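Protein (7,8-dihydro-6-hydroxymethylpterin-pyrophosphokinase) (Haemophilus influenzae, PDB 1CBK) binds a dihydropterin substrate analogue and, as in its relatives, transfers pyrophosphate from ATP to 6-hydroxymethyl-7,8-dihydropterin in folate biosynthesis. Local coordinates at residues L68-E73 and L96-Y101. Residues are numbered along the deposited sequence; the frame is centred on the assembly and turned at random.
Sequences LKLLDE and LDILLY
The hydroxyl of Y101 hydrogen-bonds to the carbonyl oxygen of L65, just ahead of helix 67-80, and this anchors a ring whose edge meets L70. Methyl CD2 of L70 lies near the ring plane, 4.2 Å from CD1 of Y101, so L70 meets the edge of the ring and not its face. The same methyl lies 4.1 Å from CD1 of I98, the centre of the contact. With CG1 trans to its own carbonyl carbon (chi1 -58°) and the chain extended beyond it (chi2 161°), I98 sends its terminal methyl into the angle between L70 and L71. There CD1 of I98 comes within 4.0 Å of the backbone N of L71 and 4.2 Å of its CB, touching the helix surface itself. L74, one turn further along, also packs on I98, while I61 of strand 54-63 adjoins L70.

Segments 68-73 and 96-101 run roughly antiparallel (155°), and their axes come within 9.4 Å. A classic beta bulge, L99 and L100 both opposite Y5, explains how I98 and Y101, three residues apart, can face the same helix. This is the helix-on-sheet packing of the ferredoxin-like HPPK fold. Side chain to side chain, the cohesion between the two segments is apolar, and the tyrosine's polar end is satisfied by the L65 carbonyl, just before the helix begins, rather than within the interface.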
loop_
_atom_site.group_PDB
_atom_site.type_symbol
_atom_site.label_atom_id
_atom_site.label_comp_id
_atom_site.label_asym_id
_atom_site.label_seq_id
_atom_site.Cartn_x
_atom_site.Cartn_y
_atom_site.Cartn_z
ATOM N N LEU A 68 12.990 14.838 9.960
ATOM C CA LEU A 68 13.858 14.942 8.793
ATOM C C LEU A 68 15.318 14.564 9.069
ATOM O O LEU A 68 15.999 14.067 8.173
ATOM C CB LEU A 68 13.752 16.320 8.138
ATOM C CG LEU A 68 12.432 16.601 7.406
ATOM C CD1 LEU A 68 12.424 18.042 6.890
ATOM C CD2 LEU A 68 12.213 15.631 6.252
ATOM N N LYS A 69 15.792 14.774 10.299
ATOM C CA LYS A 69 17.160 14.409 10.632
ATOM C C LYS A 69 17.255 12.891 10.797
ATOM O O LYS A 69 18.262 12.286 10.433
ATOM C CB LYS A 69 17.647 15.148 11.877
ATOM C CG LYS A 69 17.859 16.623 11.598
ATOM C CD LYS A 69 18.694 17.271 12.679
ATOM C CE LYS A 69 18.860 18.776 12.482
ATOM N NZ LYS A 69 19.797 19.336 13.513
ATOM N N LEU A 70 16.204 12.283 11.350
ATOM C CA LEU A 70 16.154 10.838 11.484
ATOM C C LEU A 70 16.156 10.243 10.058
ATOM O O LEU A 70 16.853 9.253 9.808
ATOM C CB LEU A 70 14.904 10.400 12.250
ATOM C CG LEU A 70 14.684 8.883 12.388
ATOM C CD1 LEU A 70 15.891 8.237 13.114
ATOM C CD2 LEU A 70 13.362 8.624 13.152
ATOM N N LEU A 71 15.379 10.827 9.138
ATOM C CA LEU A 71 15.339 10.359 7.748
ATOM C C LEU A 71 16.745 10.475 7.124
ATOM O O LEU A 71 17.208 9.540 6.456
ATOM C CB LEU A 71 14.329 11.159 6.878
ATOM C CG LEU A 71 14.265 10.716 5.388
ATOM C CD1 LEU A 71 13.846 9.254 5.293
ATOM C CD2 LEU A 71 13.310 11.581 4.561
ATOM N N ASP A 72 17.389 11.633 7.299
ATOM C CA ASP A 72 18.742 11.849 6.773
ATOM C C ASP A 72 19.684 10.745 7.234
ATOM O O ASP A 72 20.474 10.227 6.445
ATOM C CB ASP A 72 19.318 13.169 7.268
ATOM C CG ASP A 72 18.790 14.360 6.519
ATOM O OD1 ASP A 72 18.192 14.186 5.446
ATOM O OD2 ASP A 72 18.989 15.486 7.020
ATOM N N GLU A 73 19.624 10.434 8.525
ATOM C CA GLU A 73 20.457 9.397 9.126
ATOM C C GLU A 73 20.144 8.018 8.592
ATOM O O GLU A 73 21.056 7.241 8.343
ATOM C CB GLU A 73 20.332 9.413 10.654
ATOM C CG GLU A 73 21.019 10.614 11.333
ATOM C CD GLU A 73 22.491 10.767 10.923
ATOM O OE1 GLU A 73 23.329 9.939 11.339
ATOM O OE2 GLU A 73 22.812 11.714 10.178
ATOM N N LEU A 96 15.000 0.928 4.918
ATOM C CA LEU A 96 14.719 1.388 6.285
ATOM C C LEU A 96 13.580 2.383 6.104
ATOM O O LEU A 96 13.701 3.298 5.300
ATOM C CB LEU A 96 15.934 2.107 6.893
ATOM C CG LEU A 96 17.184 1.232 7.048
ATOM C CD1 LEU A 96 18.295 2.026 7.734
ATOM C CD2 LEU A 96 16.832 -0.018 7.848
ATOM N N ASP A 97 12.472 2.200 6.818
ATOM C CA ASP A 97 11.319 3.101 6.677
ATOM C C ASP A 97 10.770 3.565 8.044
ATOM O O ASP A 97 10.581 2.749 8.934
ATOM C CB ASP A 97 10.170 2.390 5.936
ATOM C CG ASP A 97 10.466 2.157 4.464
ATOM O OD1 ASP A 97 10.754 3.141 3.747
ATOM O OD2 ASP A 97 10.387 0.992 4.018
ATOM N N ILE A 98 10.538 4.863 8.205
ATOM C CA ILE A 98 9.976 5.367 9.458
ATOM C C ILE A 98 8.464 5.088 9.413
ATOM O O ILE A 98 7.748 5.621 8.573
ATOM C CB ILE A 98 10.183 6.892 9.634
ATOM C CG1 ILE A 98 11.668 7.261 9.581
ATOM C CG2 ILE A 98 9.600 7.317 10.987
ATOM C CD1 ILE A 98 11.936 8.737 9.282
ATOM N N LEU A 99 8.001 4.179 10.260
ATOM C CA LEU A 99 6.586 3.828 10.304
ATOM C C LEU A 99 5.821 4.834 11.146
ATOM O O LEU A 99 4.763 5.314 10.749
ATOM C CB LEU A 99 6.390 2.458 10.936
ATOM C CG LEU A 99 6.920 1.185 10.293
ATOM C CD1 LEU A 99 6.636 0.000 11.242
ATOM C CD2 LEU A 99 6.221 0.962 8.939
ATOM N N LEU A 100 6.379 5.145 12.311
ATOM C CA LEU A 100 5.743 6.042 13.279
ATOM C C LEU A 100 6.781 6.909 13.962
ATOM O O LEU A 100 7.900 6.461 14.227
ATOM C CB LEU A 100 5.026 5.209 14.352
ATOM C CG LEU A 100 3.938 4.259 13.832
ATOM C CD1 LEU A 100 3.581 3.238 14.908
ATOM C CD2 LEU A 100 2.701 5.048 13.342
ATOM N N TYR A 101 6.393 8.149 14.242
ATOM C CA TYR A 101 7.250 9.116 14.909
ATOM C C TYR A 101 6.353 9.703 15.985
ATOM O O TYR A 101 5.630 10.681 15.751
ATOM C CB TYR A 101 7.711 10.210 13.935
ATOM C CG TYR A 101 8.700 11.188 14.552
ATOM C CD1 TYR A 101 10.071 10.935 14.514
ATOM C CD2 TYR A 101 8.256 12.347 15.200
ATOM C CE1 TYR A 101 10.990 11.815 15.112
ATOM C CE2 TYR A 101 9.159 13.225 15.799
ATOM C CZ TYR A 101 10.518 12.955 15.753
ATOM O OH TYR A 101 11.395 13.804 16.376
#